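Local coordinates for protein Eps1p (Saccharomyces cerevisiae, PDB 4TW5) that belongs to the thioredoxin superfamily and carries two thioredoxin-like domains in tandem, each with a disulfide of the CXXC type, at residues Thr126-Ala131 with Thr186-Ser191; Ser133-Leu138 with Thr201-Cys206; Ser158-Lys163 with Leu172-Cys177; Cys180-Arg185 with Tyr254-Asp259; Phe218-Lys223 with Glu232-Leu237. All blocks are in the same frame, centred on the assembly; numbering follows the deposited sequence.

Interaction 1. Residues Thr126-Ala131 with Thr186-Ser191; sequences TDLDSA and TWKIIS
Leu128, at the start of the short 3-10 turn 128-130, faces Ile189 of helix 180-196 with their CA atoms 7.9 Å apart, and no backbone hydrogen bond joins the two segments. Lys188 bridges that gap. With CG anti to the backbone N (chi1 -178°) and the chain stretched straight beyond it, the lysine reaches from the helix to the turn and delivers its ammonium to two carbonyls: Lys188 NZ donates a hydrogen bond to Leu128 O at 3.1 Å, and a weak one to Ala131 O at 3.0 Å. The first is not a lone-pair bond, since NZ sits 50° out of the Leu128 carbonyl plane. Ala131 N reaches the same oxygen from the opposite face, so Leu128 O is held between two donors. A salt bridge to Asp169 adds a third partner to NZ and probably offsets the charge of this buried lysine. The aliphatic part of the lysine is used as well, sliding antiparallel along the leucine, with Lys188 CD 3.6 Å from Leu128 CG. One methyl of that leucine, CD2, continues to Ile189 CG1 at 3.9 Å. Pro121 packs on both Leu128 and Ile189. This contact fastens the linker that follows helix 121-124 to the long helix behind the CXXC disulfide in the second thioredoxin-like domain.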
# COMPACT_ATOMS: atom_id res chain seq x y z
N THR A 126 16.53 26.89 -28.18
CA THR A 126 17.76 26.13 -28.02
C THR A 126 17.40 24.71 -27.62
O THR A 126 16.24 24.41 -27.34
CB THR A 126 18.71 26.76 -26.97
OG1 THR A 126 18.13 26.65 -25.66
CG2 THR A 126 19.00 28.22 -27.31
N ASP A 127 18.39 23.84 -27.56
CA ASP A 127 18.14 22.42 -27.42
C ASP A 127 18.32 21.90 -26.01
O ASP A 127 19.44 21.75 -25.53
CB ASP A 127 19.09 21.67 -28.36
CG ASP A 127 18.88 20.18 -28.35
OD1 ASP A 127 17.77 19.71 -28.00
OD2 ASP A 127 19.86 19.48 -28.67
N LEU A 128 17.20 21.56 -25.38
CA LEU A 128 17.16 21.12 -23.99
C LEU A 128 17.92 19.80 -23.75
O LEU A 128 18.42 19.57 -22.65
CB LEU A 128 15.71 20.98 -23.52
CG LEU A 128 15.45 20.69 -22.05
CD1 LEU A 128 15.95 21.85 -21.14
CD2 LEU A 128 13.99 20.36 -21.83
N ASP A 129 18.02 18.96 -24.78
CA ASP A 129 18.75 17.68 -24.69
C ASP A 129 20.24 17.83 -24.39
O ASP A 129 20.88 16.89 -23.93
CB ASP A 129 18.65 16.92 -26.02
CG ASP A 129 17.31 16.25 -26.23
OD1 ASP A 129 16.28 16.65 -25.64
OD2 ASP A 129 17.30 15.33 -27.09
N SER A 130 20.81 18.99 -24.69
CA SER A 130 22.23 19.20 -24.44
C SER A 130 22.50 19.37 -22.96
O SER A 130 23.62 19.17 -22.50
CB SER A 130 22.73 20.45 -25.17
OG SER A 130 22.45 20.34 -26.56
N ALA A 131 21.45 19.69 -22.20
CA ALA A 131 21.63 19.96 -20.78
C ALA A 131 21.15 18.80 -19.92
O ALA A 131 20.28 18.02 -20.32
CB ALA A 131 20.93 21.21 -20.40
N THR A 186 8.77 19.98 -19.20
CA THR A 186 8.44 21.03 -18.27
C THR A 186 9.23 20.88 -16.97
O THR A 186 9.78 21.87 -16.48
CB THR A 186 6.95 21.04 -17.99
OG1 THR A 186 6.26 21.21 -19.23
CG2 THR A 186 6.58 22.18 -17.10
N TRP A 187 9.33 19.67 -16.44
CA TRP A 187 10.04 19.46 -15.19
C TRP A 187 11.54 19.74 -15.28
O TRP A 187 12.14 20.32 -14.37
CB TRP A 187 9.80 18.06 -14.66
CG TRP A 187 10.35 17.91 -13.31
CD1 TRP A 187 11.41 17.14 -12.94
CD2 TRP A 187 9.92 18.60 -12.13
NE1 TRP A 187 11.65 17.27 -11.60
CE2 TRP A 187 10.77 18.19 -11.08
CE3 TRP A 187 8.90 19.53 -11.86
CZ2 TRP A 187 10.64 18.66 -9.76
CZ3 TRP A 187 8.76 20.02 -10.52
CH2 TRP A 187 9.62 19.56 -9.49
N LYS A 188 12.13 19.36 -16.40
CA LYS A 188 13.53 19.63 -16.65
C LYS A 188 13.80 21.14 -16.73
O LYS A 188 14.74 21.63 -16.15
CB LYS A 188 13.96 18.95 -17.96
CG LYS A 188 15.43 19.11 -18.31
CD LYS A 188 15.75 18.18 -19.44
CE LYS A 188 17.20 18.23 -19.84
NZ LYS A 188 17.47 17.23 -20.89
N ILE A 189 12.93 21.87 -17.42
CA ILE A 189 13.11 23.30 -17.56
C ILE A 189 12.98 23.97 -16.16
O ILE A 189 13.85 24.75 -15.75
CB ILE A 189 12.08 23.88 -18.58
CG1 ILE A 189 12.30 23.29 -19.96
CG2 ILE A 189 12.17 25.38 -18.67
CD1 ILE A 189 11.17 23.56 -20.95
N ILE A 190 11.94 23.59 -15.42
CA ILE A 190 11.75 24.02 -14.04
C ILE A 190 12.95 23.74 -13.17
O ILE A 190 13.30 24.57 -12.32
CB ILE A 190 10.53 23.34 -13.43
CG1 ILE A 190 9.28 23.82 -14.14
CG2 ILE A 190 10.44 23.57 -11.94
CD1 ILE A 190 8.07 22.97 -13.89
N SER A 191 13.58 22.57 -13.33
CA SER A 191 14.71 22.24 -12.47
C SER A 191 15.88 23.18 -12.73
O SER A 191 16.56 23.62 -11.81
CB SER A 191 15.15 20.80 -12.64
OG SER A 191 15.89 20.64 -13.83

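Interaction 2. Residues Ser133-Leu138 with Thr201-Cys206; sequences SESQYL and TGHVNC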
# COMPACT_ATOMS: atom_id res chain seq x y z
N SER A 133 19.28 17.34 -16.51
CA SER A 133 18.24 17.74 -15.58
C SER A 133 18.89 17.92 -14.21
O SER A 133 19.73 17.12 -13.81
CB SER A 133 17.12 16.71 -15.52
OG SER A 133 16.21 17.01 -14.48
N GLU A 134 18.55 19.01 -13.52
CA GLU A 134 19.05 19.21 -12.16
C GLU A 134 18.22 18.44 -11.12
O GLU A 134 18.63 18.36 -9.96
CB GLU A 134 19.07 20.71 -11.80
CG GLU A 134 20.07 21.57 -12.60
CD GLU A 134 21.47 20.96 -12.68
OE1 GLU A 134 22.03 20.59 -11.63
OE2 GLU A 134 22.01 20.85 -13.80
N SER A 135 17.08 17.88 -11.55
CA SER A 135 16.15 17.21 -10.65
C SER A 135 16.79 16.00 -9.97
O SER A 135 17.34 15.15 -10.63
CB SER A 135 14.91 16.78 -11.42
OG SER A 135 14.02 16.00 -10.65
N GLN A 136 16.73 15.93 -8.65
CA GLN A 136 17.40 14.83 -7.95
C GLN A 136 16.49 13.64 -7.63
O GLN A 136 15.32 13.78 -7.31
CB GLN A 136 18.03 15.34 -6.65
CG GLN A 136 19.18 16.30 -6.88
CD GLN A 136 19.57 17.06 -5.61
OE1 GLN A 136 19.20 18.23 -5.43
NE2 GLN A 136 20.31 16.40 -4.72
N TYR A 137 17.05 12.45 -7.79
CA TYR A 137 16.36 11.21 -7.49
C TYR A 137 16.18 11.10 -6.01
O TYR A 137 17.14 11.04 -5.27
CB TYR A 137 17.13 10.03 -8.06
CG TYR A 137 16.64 8.66 -7.65
CD1 TYR A 137 15.45 8.14 -8.13
CD2 TYR A 137 17.43 7.85 -6.84
CE1 TYR A 137 15.02 6.86 -7.76
CE2 TYR A 137 17.02 6.58 -6.48
CZ TYR A 137 15.80 6.09 -6.94
OH TYR A 137 15.41 4.83 -6.57
N LEU A 138 14.94 11.07 -5.56
CA LEU A 138 14.68 10.94 -4.14
C LEU A 138 14.00 9.62 -3.86
O LEU A 138 12.88 9.39 -4.30
CB LEU A 138 13.80 12.10 -3.62
CG LEU A 138 14.26 13.55 -3.89
CD1 LEU A 138 13.18 14.55 -3.48
CD2 LEU A 138 15.59 13.87 -3.14
N THR A 201 15.40 20.71 -6.82
CA THR A 201 14.30 19.92 -7.35
C THR A 201 14.55 18.44 -7.17
O THR A 201 15.71 18.01 -7.20
CB THR A 201 14.08 20.17 -8.83
OG1 THR A 201 15.35 20.14 -9.48
CG2 THR A 201 13.44 21.53 -9.06
N GLY A 202 13.47 17.67 -7.01
CA GLY A 202 13.53 16.23 -6.81
C GLY A 202 12.36 15.50 -7.50
O GLY A 202 11.30 16.09 -7.74
N HIS A 203 12.56 14.22 -7.80
CA HIS A 203 11.49 13.41 -8.37
C HIS A 203 11.34 12.12 -7.59
O HIS A 203 12.31 11.50 -7.17
CB HIS A 203 11.74 13.16 -9.86
CG HIS A 203 13.10 12.64 -10.16
ND1 HIS A 203 14.15 13.47 -10.48
CD2 HIS A 203 13.58 11.37 -10.21
CE1 HIS A 203 15.24 12.74 -10.67
NE2 HIS A 203 14.91 11.46 -10.54
N VAL A 204 10.09 11.73 -7.41
CA VAL A 204 9.74 10.53 -6.65
C VAL A 204 8.98 9.54 -7.53
O VAL A 204 8.04 9.91 -8.24
CB VAL A 204 8.86 10.90 -5.43
CG1 VAL A 204 8.23 9.63 -4.75
CG2 VAL A 204 9.64 11.78 -4.46
N ASN A 205 9.42 8.29 -7.50
CA ASN A 205 8.73 7.18 -8.14
C ASN A 205 7.66 6.66 -7.20
O ASN A 205 7.95 5.91 -6.27
CB ASN A 205 9.71 6.07 -8.48
CG ASN A 205 10.69 6.47 -9.54
OD1 ASN A 205 10.46 6.24 -10.73
ND2 ASN A 205 11.78 7.12 -9.13
N CYS A 206 6.41 7.05 -7.42
CA CYS A 206 5.34 6.62 -6.53
C CYS A 206 5.05 5.12 -6.53
O CYS A 206 4.56 4.60 -5.54
CB CYS A 206 4.07 7.39 -6.87
SG CYS A 206 4.14 8.99 -6.06
O HOH W 1 18.27 19.96 -7.49
O HOH W 2 11.92 7.48 -5.97
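Gln136 and Gly202 pair in parallel, followed by Tyr137 with His203, which adds the edge strand 136-137 to strand 200-205 in the mixed sheet of this thioredoxin-like domain. Three backbone hydrogen bonds carry the pairing: Gln136 N to Thr201 O (2.7 Å), His203 N to Gln136 O (2.8 Å) and Leu138 N to His203 O (3.1 Å). Leu138 CD1 packs 3.7 Å from Gly202 CA.

His203 CG is wedged between the backbone N and carbonyl carbon (chi1 51°), which swings the imidazole over the neighbouring strand. Gln136 O lies over one face, and Ser135 OG at the ring edge is hydrogen-bonded to His203 ND1 at a very short modelled 2.5 Å, a length to be read with caution. The other ring nitrogen, NE2, is hydrogen-bonded to Lys166 O, so both have partners, which should restrict rotation of the ring. Further out, Trp187 NE1 from helix 180-196 also hydrogen-bonds to Ser135 OG and positions it. Asn205 turns its amide to Met165 through OD1, while its ND2 approaches the edge of the Tyr137 ring, the two planes 62° apart. Beyond, a water donates to Leu138 O at 2.7 Å and accepts from Asn205 N at 3.0 Å.

Interaction 3. Residues Ser158-Lys163 with Leu172-Cys177; sequences SFWPTK and LEFKNC
Phe174 pushes the tip of its ring into the corner formed by Trp160 and Thr162. Trp160 has CG anti to its carbonyl carbon (chi1 -58°), and the benzene part of its indole meets the end of the Phe174 ring. The six-membered rings are tilted by only 28°, but they are slid so far apart, with centroids 5.6 Å from each other, that there is little overlap; the touch is made by Trp160 CE3 and Phe174 CZ at 3.9 Å. The indole is held at its other end, where NE1 donates to Ser158 OG at 2.9 Å.

Thr162 directs OG1 away from its backbone N (chi1 -177°) to a hydrogen bond with Asp164 N, and meets Phe174 CE1 with CB at 4.0 Å and the methyl close by. Between these residues Pro161 centres an inverse gamma turn. Its ring reaches Cys177, with CG 4.2 Å from CB, and its carbonyl oxygen joins the opposite loop through a water that donates to Pro161 O (2.9 Å) and accepts from Lys175 N (2.7 Å). The whole contact folds the loop leading into the Cys177-Cys180 disulfide back against the end of strand 155-160, with Cys180 and Gln184 of helix 180-196 packed on Phe174 and His203 of strand 200-205 on Trp160.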
# COMPACT_ATOMS: atom_id res chain seq x y z
N SER A 158 8.56 16.68 -7.48
CA SER A 158 7.59 16.11 -8.40
C SER A 158 7.42 14.62 -8.12
O SER A 158 8.39 13.92 -7.81
CB SER A 158 8.02 16.36 -9.85
OG SER A 158 9.25 15.73 -10.11
N PHE A 159 6.19 14.15 -8.28
CA PHE A 159 5.79 12.77 -8.00
C PHE A 159 5.22 12.11 -9.25
O PHE A 159 4.38 12.70 -9.93
CB PHE A 159 4.76 12.73 -6.86
CG PHE A 159 5.27 13.30 -5.57
CD1 PHE A 159 5.31 14.67 -5.37
CD2 PHE A 159 5.75 12.46 -4.57
CE1 PHE A 159 5.80 15.19 -4.19
CE2 PHE A 159 6.25 12.97 -3.40
CZ PHE A 159 6.27 14.33 -3.21
N TRP A 160 5.67 10.90 -9.56
CA TRP A 160 5.37 10.27 -10.87
C TRP A 160 4.78 8.88 -10.77
O TRP A 160 5.20 8.09 -9.92
CB TRP A 160 6.64 10.19 -11.71
CG TRP A 160 7.27 11.51 -11.96
CD1 TRP A 160 8.05 12.23 -11.09
CD2 TRP A 160 7.21 12.27 -13.17
NE1 TRP A 160 8.45 13.40 -11.69
CE2 TRP A 160 7.96 13.44 -12.97
CE3 TRP A 160 6.58 12.08 -14.41
CZ2 TRP A 160 8.10 14.42 -13.95
CZ3 TRP A 160 6.72 13.04 -15.39
CH2 TRP A 160 7.47 14.21 -15.15
N PRO A 161 3.84 8.54 -11.67
CA PRO A 161 3.30 7.18 -11.71
C PRO A 161 4.26 6.24 -12.43
O PRO A 161 3.98 5.80 -13.55
CB PRO A 161 1.99 7.34 -12.48
CG PRO A 161 2.25 8.46 -13.40
CD PRO A 161 3.31 9.36 -12.78
N THR A 162 5.36 5.91 -11.78
CA THR A 162 6.38 5.05 -12.37
C THR A 162 7.29 4.55 -11.28
O THR A 162 7.20 5.01 -10.15
CB THR A 162 7.23 5.82 -13.40
OG1 THR A 162 8.18 4.94 -14.01
CG2 THR A 162 7.98 6.94 -12.69
N LYS A 163 8.16 3.60 -11.61
CA LYS A 163 9.16 3.15 -10.65
C LYS A 163 10.55 3.23 -11.30
O LYS A 163 11.56 2.96 -10.66
CB LYS A 163 8.91 1.71 -10.19
CG LYS A 163 9.19 0.71 -11.28
CD LYS A 163 8.95 -0.72 -10.84
CE LYS A 163 9.26 -1.66 -11.99
NZ LYS A 163 9.00 -3.06 -11.61
N LEU A 172 10.78 7.08 -20.88
CA LEU A 172 9.88 6.26 -20.08
C LEU A 172 8.52 6.13 -20.74
O LEU A 172 8.09 7.02 -21.45
CB LEU A 172 9.74 6.86 -18.67
CG LEU A 172 11.00 6.93 -17.79
CD1 LEU A 172 10.74 7.76 -16.53
CD2 LEU A 172 11.46 5.51 -17.41
N GLU A 173 7.86 5.00 -20.50
CA GLU A 173 6.48 4.83 -20.96
C GLU A 173 5.56 4.89 -19.77
O GLU A 173 5.60 4.02 -18.91
CB GLU A 173 6.29 3.50 -21.71
CG GLU A 173 7.06 3.40 -23.00
CD GLU A 173 6.69 4.52 -23.99
OE1 GLU A 173 5.49 4.90 -24.05
OE2 GLU A 173 7.58 4.99 -24.73
N PHE A 174 4.75 5.94 -19.71
CA PHE A 174 3.82 6.13 -18.61
C PHE A 174 2.41 5.56 -18.93
O PHE A 174 1.78 5.92 -19.93
CB PHE A 174 3.74 7.61 -18.26
CG PHE A 174 5.07 8.22 -17.85
CD1 PHE A 174 5.58 8.02 -16.58
CD2 PHE A 174 5.80 9.01 -18.73
CE1 PHE A 174 6.79 8.58 -16.20
CE2 PHE A 174 7.01 9.60 -18.35
CZ PHE A 174 7.50 9.37 -17.09
N LYS A 175 1.89 4.73 -18.04
CA LYS A 175 0.56 4.16 -18.20
C LYS A 175 -0.55 5.09 -17.66
O LYS A 175 -0.42 5.67 -16.57
CB LYS A 175 0.49 2.80 -17.50
CG LYS A 175 1.56 1.82 -17.94
CD LYS A 175 1.51 1.60 -19.46
CE LYS A 175 2.70 0.77 -19.94
NZ LYS A 175 2.95 1.14 -21.36
N ASN A 176 -1.62 5.24 -18.43
CA ASN A 176 -2.75 6.08 -18.05
C ASN A 176 -2.31 7.49 -17.56
O ASN A 176 -2.83 8.03 -16.57
CB ASN A 176 -3.58 5.36 -16.98
CG ASN A 176 -4.05 4.00 -17.45
OD1 ASN A 176 -4.13 3.77 -18.65
ND2 ASN A 176 -4.35 3.10 -16.52
N CYS A 177 -1.34 8.06 -18.26
CA CYS A 177 -0.88 9.40 -17.97
C CYS A 177 -0.54 10.13 -19.24
O CYS A 177 0.61 10.16 -19.65
CB CYS A 177 0.36 9.38 -17.05
SG CYS A 177 0.91 11.04 -16.54
O HOH W 3 3.17 4.14 -15.77

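Interaction 4. Residues Cys180-Arg185 with Tyr254-Asp259; sequences CHEFQR and YSAKSD
Glu182 and Tyr254 supply the polar link: Tyr254 OH donates to Glu182 OE1 over a modelled 2.5 Å, very short, so the exact length is doubtful. OE1 comes in at the hydroxyl-bearing edge of the ring, with the carboxylate plane turned 28° from it. The glutamate gets there with CG anti to its own N (chi1 -171°) and the chain extended. Its second oxygen, OE2, rests against the methyl of Ala256, 3.3 Å from CB. Lys179 forms a cation-pi pair with Tyr254, which probably adds a favourable positive charge nearby, although Lys179 also forms a salt bridge with Glu232.

Cys180, the second cysteine of the CXXC disulfide with Cys177, lies in the N-terminal part of helix 180-196. The segment around Tyr254 runs beside this part of the helix on its way to helix 259-265, consistent with a thioredoxin fold, whose C-terminal helix packs on the same side of the sheet as the helix following the CXXC motif.

Apolar packing is made by Phe183, which slides past Tyr254 in the opposite direction: CD1 meets CE1 of the tyrosine at 3.8 Å, the planes inclined by 48°. Tyr261 meets the same phenylalanine edge-to-face.

Within the loop, Ser255 OG accepts from Lys257 N at 3.0 Å, an ST turn.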
# COMPACT_ATOMS: atom_id res chain seq x y z
N CYS A 180 2.23 12.99 -18.81
CA CYS A 180 3.53 12.68 -18.22
C CYS A 180 4.74 13.04 -19.10
O CYS A 180 5.75 13.56 -18.61
CB CYS A 180 3.61 11.21 -17.85
SG CYS A 180 2.90 10.70 -16.29
N HIS A 181 4.66 12.73 -20.39
CA HIS A 181 5.75 13.00 -21.32
C HIS A 181 5.95 14.49 -21.55
O HIS A 181 7.07 14.98 -21.56
CB HIS A 181 5.49 12.31 -22.65
CG HIS A 181 6.54 12.57 -23.68
ND1 HIS A 181 7.69 11.82 -23.78
CD2 HIS A 181 6.62 13.52 -24.65
CE1 HIS A 181 8.43 12.29 -24.77
NE2 HIS A 181 7.81 13.32 -25.31
N GLU A 182 4.85 15.22 -21.75
CA GLU A 182 4.91 16.67 -21.85
C GLU A 182 5.57 17.24 -20.59
O GLU A 182 6.39 18.17 -20.64
CB GLU A 182 3.52 17.28 -22.02
CG GLU A 182 3.50 18.78 -22.36
CD GLU A 182 2.08 19.37 -22.44
OE1 GLU A 182 1.22 18.97 -21.63
OE2 GLU A 182 1.81 20.21 -23.33
N PHE A 183 5.19 16.70 -19.44
CA PHE A 183 5.67 17.28 -18.19
C PHE A 183 7.14 16.95 -17.93
O PHE A 183 7.77 17.63 -17.13
CB PHE A 183 4.81 16.82 -17.01
CG PHE A 183 4.95 17.70 -15.78
CD1 PHE A 183 4.46 18.99 -15.79
CD2 PHE A 183 5.62 17.25 -14.65
CE1 PHE A 183 4.61 19.81 -14.68
CE2 PHE A 183 5.77 18.07 -13.53
CZ PHE A 183 5.26 19.35 -13.55
N GLN A 184 7.71 15.94 -18.60
CA GLN A 184 9.15 15.72 -18.40
C GLN A 184 9.96 16.88 -18.95
O GLN A 184 10.99 17.25 -18.39
CB GLN A 184 9.63 14.43 -19.03
CG GLN A 184 9.40 13.20 -18.18
CD GLN A 184 9.95 11.96 -18.86
OE1 GLN A 184 9.43 11.51 -19.88
NE2 GLN A 184 11.01 11.39 -18.29
N ARG A 185 9.49 17.46 -20.04
CA ARG A 185 10.15 18.61 -20.61
C ARG A 185 10.01 19.77 -19.65
O ARG A 185 10.98 20.47 -19.34
CB ARG A 185 9.54 18.97 -21.97
CG ARG A 185 10.23 20.15 -22.61
CD ARG A 185 9.81 20.33 -24.02
NE ARG A 185 11.00 20.63 -24.82
CZ ARG A 185 11.31 21.82 -25.29
NH1 ARG A 185 10.51 22.86 -25.10
NH2 ARG A 185 12.41 21.96 -26.00
N TYR A 254 -2.73 22.09 -13.80
CA TYR A 254 -1.66 21.60 -14.66
C TYR A 254 -1.29 22.70 -15.64
O TYR A 254 -2.14 23.46 -16.09
CB TYR A 254 -2.07 20.34 -15.42
CG TYR A 254 -1.03 19.89 -16.45
CD1 TYR A 254 -0.06 18.96 -16.14
CD2 TYR A 254 -1.03 20.41 -17.73
CE1 TYR A 254 0.86 18.56 -17.06
CE2 TYR A 254 -0.12 20.02 -18.66
CZ TYR A 254 0.83 19.09 -18.32
OH TYR A 254 1.75 18.69 -19.24
N SER A 255 -0.01 22.76 -15.98
CA SER A 255 0.44 23.65 -17.04
C SER A 255 1.56 23.03 -17.87
O SER A 255 2.34 22.24 -17.35
CB SER A 255 0.91 24.97 -16.42
OG SER A 255 1.26 25.89 -17.42
N ALA A 256 1.63 23.37 -19.15
CA ALA A 256 2.80 22.99 -19.94
C ALA A 256 3.92 24.02 -19.76
O ALA A 256 5.07 23.81 -20.14
CB ALA A 256 2.45 22.85 -21.38
N LYS A 257 3.57 25.16 -19.18
CA LYS A 257 4.55 26.20 -18.94
C LYS A 257 5.23 26.02 -17.60
O LYS A 257 4.60 25.60 -16.62
CB LYS A 257 3.90 27.57 -19.04
CG LYS A 257 3.46 27.90 -20.46
CD LYS A 257 2.41 28.99 -20.49
CE LYS A 257 1.71 29.04 -21.83
NZ LYS A 257 0.82 30.23 -21.94
N SER A 258 6.52 26.36 -17.55
CA SER A 258 7.30 26.19 -16.32
C SER A 258 7.02 27.30 -15.30
O SER A 258 7.27 27.13 -14.11
CB SER A 258 8.78 26.18 -16.64
OG SER A 258 9.19 27.47 -17.03
N ASP A 259 6.45 28.41 -15.77
CA ASP A 259 6.46 29.67 -15.02
C ASP A 259 5.70 29.59 -13.70
O ASP A 259 6.21 30.06 -12.66
CB ASP A 259 5.85 30.81 -15.84
CG ASP A 259 6.55 31.04 -17.15
OD1 ASP A 259 7.58 30.37 -17.42
OD2 ASP A 259 6.09 31.92 -17.90

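Interaction 5. Residues Phe218-Lys223 with Glu232-Leu237; sequences FGDLVK and EPKVAL
Phe218 and Lys234 have CA atoms 7.2 Å apart, and Leu221 and Pro233 7.6 Å: a turn whose residues 219-222 have helical backbone angles, set against the start of strand 234-238 without a hydrogen bond between them. The centre of the contact is a CH-pi interaction. Lys234 CB stands over one face of the Phe218 ring, 4.0 Å from its centroid and offset toward the rim, while CG of the lysine touches Phe218 CD1 at 3.7 Å. The lysine then bends at chi2 (-68°); NZ stays 5.0 Å from Asp220 OD2, where a weak electrostatic attraction is possible, but too long for a salt bridge. At the edge of the same ring, Ala236 CB approaches CZ at 4.4 Å. Leu221 covers the entry to the strand, with CD2 only 3.2 Å from Glu232 O.

The ring of Phe159, from the neighbouring strand 155-160, meets that of Phe218. Arg228 of a neighbouring subunit packs on Phe218, and Gly217 of that subunit on Asp220. Pro233, whose side chain rests on Cys180, appears to occupy the place before the strand where thioredoxins carry a cis-proline facing the CXXC motif; here its peptide bond is trans, with CA 3.8 Å from Glu232 CA.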
# COMPACT_ATOMS: atom_id res chain seq x y z
N PHE A 218 -1.12 11.39 -3.05
CA PHE A 218 -0.80 11.08 -4.45
C PHE A 218 -1.04 9.59 -4.77
O PHE A 218 -0.43 9.02 -5.68
CB PHE A 218 0.66 11.45 -4.77
CG PHE A 218 1.03 12.84 -4.36
CD1 PHE A 218 0.14 13.88 -4.52
CD2 PHE A 218 2.28 13.10 -3.79
CE1 PHE A 218 0.48 15.17 -4.14
CE2 PHE A 218 2.62 14.37 -3.40
CZ PHE A 218 1.72 15.42 -3.57
N GLY A 219 -1.98 9.01 -4.02
CA GLY A 219 -2.25 7.59 -4.08
C GLY A 219 -2.65 7.09 -5.45
O GLY A 219 -2.45 5.92 -5.75
N ASP A 220 -3.17 7.99 -6.29
CA ASP A 220 -3.60 7.64 -7.63
C ASP A 220 -2.40 7.35 -8.57
O ASP A 220 -2.57 6.79 -9.65
CB ASP A 220 -4.49 8.75 -8.19
CG ASP A 220 -3.90 10.13 -8.02
OD1 ASP A 220 -3.35 10.42 -6.93
OD2 ASP A 220 -4.04 10.95 -8.95
N LEU A 221 -1.20 7.76 -8.17
CA LEU A 221 0.01 7.50 -8.95
C LEU A 221 0.65 6.17 -8.60
O LEU A 221 1.54 5.70 -9.31
CB LEU A 221 1.04 8.62 -8.75
CG LEU A 221 0.62 10.09 -8.91
CD1 LEU A 221 1.85 11.01 -9.01
CD2 LEU A 221 -0.35 10.32 -10.03
N VAL A 222 0.22 5.56 -7.50
CA VAL A 222 0.87 4.35 -7.02
C VAL A 222 0.55 3.16 -7.91
O VAL A 222 1.41 2.32 -8.19
CB VAL A 222 0.46 4.03 -5.57
CG1 VAL A 222 0.81 2.60 -5.21
CG2 VAL A 222 1.09 5.03 -4.59
N LYS A 223 -0.70 3.10 -8.39
CA LYS A 223 -1.24 1.88 -9.01
C LYS A 223 -2.13 2.17 -10.22
O LYS A 223 -2.87 3.17 -10.26
CB LYS A 223 -2.08 1.13 -7.97
CG LYS A 223 -1.90 -0.34 -7.93
CD LYS A 223 -0.79 -0.69 -6.95
CE LYS A 223 -0.47 -2.17 -6.96
NZ LYS A 223 0.51 -2.52 -5.90
N GLU A 232 -2.07 12.50 -13.51
CA GLU A 232 -1.10 13.55 -13.78
C GLU A 232 0.01 13.50 -12.77
O GLU A 232 -0.22 13.12 -11.63
CB GLU A 232 -1.73 14.93 -13.67
CG GLU A 232 -2.61 15.41 -14.77
CD GLU A 232 -3.14 16.79 -14.44
OE1 GLU A 232 -2.94 17.20 -13.28
OE2 GLU A 232 -3.74 17.45 -15.33
N PRO A 233 1.20 13.96 -13.16
CA PRO A 233 2.27 14.06 -12.16
C PRO A 233 1.92 15.14 -11.15
O PRO A 233 1.16 16.08 -11.47
CB PRO A 233 3.51 14.42 -13.00
CG PRO A 233 3.10 14.09 -14.44
CD PRO A 233 1.65 14.35 -14.50
N LYS A 234 2.36 14.99 -9.91
CA LYS A 234 2.06 16.02 -8.91
C LYS A 234 3.33 16.73 -8.49
O LYS A 234 4.41 16.17 -8.59
CB LYS A 234 1.36 15.41 -7.70
CG LYS A 234 0.06 14.73 -8.07
CD LYS A 234 -0.98 15.71 -8.53
CE LYS A 234 -2.33 14.99 -8.62
NZ LYS A 234 -3.47 15.91 -8.91
N VAL A 235 3.17 17.97 -8.02
CA VAL A 235 4.26 18.81 -7.56
C VAL A 235 3.94 19.40 -6.19
O VAL A 235 2.82 19.89 -5.98
CB VAL A 235 4.55 19.97 -8.56
CG1 VAL A 235 5.59 20.96 -8.01
CG2 VAL A 235 4.99 19.42 -9.91
N ALA A 236 4.91 19.37 -5.27
CA ALA A 236 4.78 19.97 -3.94
C ALA A 236 6.08 20.68 -3.48
O ALA A 236 7.18 20.26 -3.81
CB ALA A 236 4.41 18.90 -2.93
N LEU A 237 5.95 21.73 -2.68
CA LEU A 237 7.14 22.43 -2.17
C LEU A 237 7.47 22.01 -0.74
O LEU A 237 6.57 21.84 0.08
CB LEU A 237 6.95 23.93 -2.23
CG LEU A 237 8.14 24.81 -1.85
CD1 LEU A 237 9.32 24.60 -2.79
CD2 LEU A 237 7.70 26.24 -1.92

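From the N terminus, interaction 1 opens first at 126-131 and interaction 2 at 133-138. Interaction 3 then closes a short loop, 158-177, nested inside both. Helix 180-196 next starts interaction 4 and, a turn further on, completes interaction 1; strand 200-205 completes interaction 2. Interaction 5 closes another short loop, nested inside the long span of interaction 4, which ends at 254-259. Interactions 1, 2 and 4 cross one another in pairs along the chain. Interactions 2, 3 and 5 meet at one sheet, and interactions 3 and 5 join where Phe159 N probably hydrogen-bonds to Lys234 O (2.7 Å), whereas interactions 1 and 4 bind the linker and C-terminal segments to the helix packed on it.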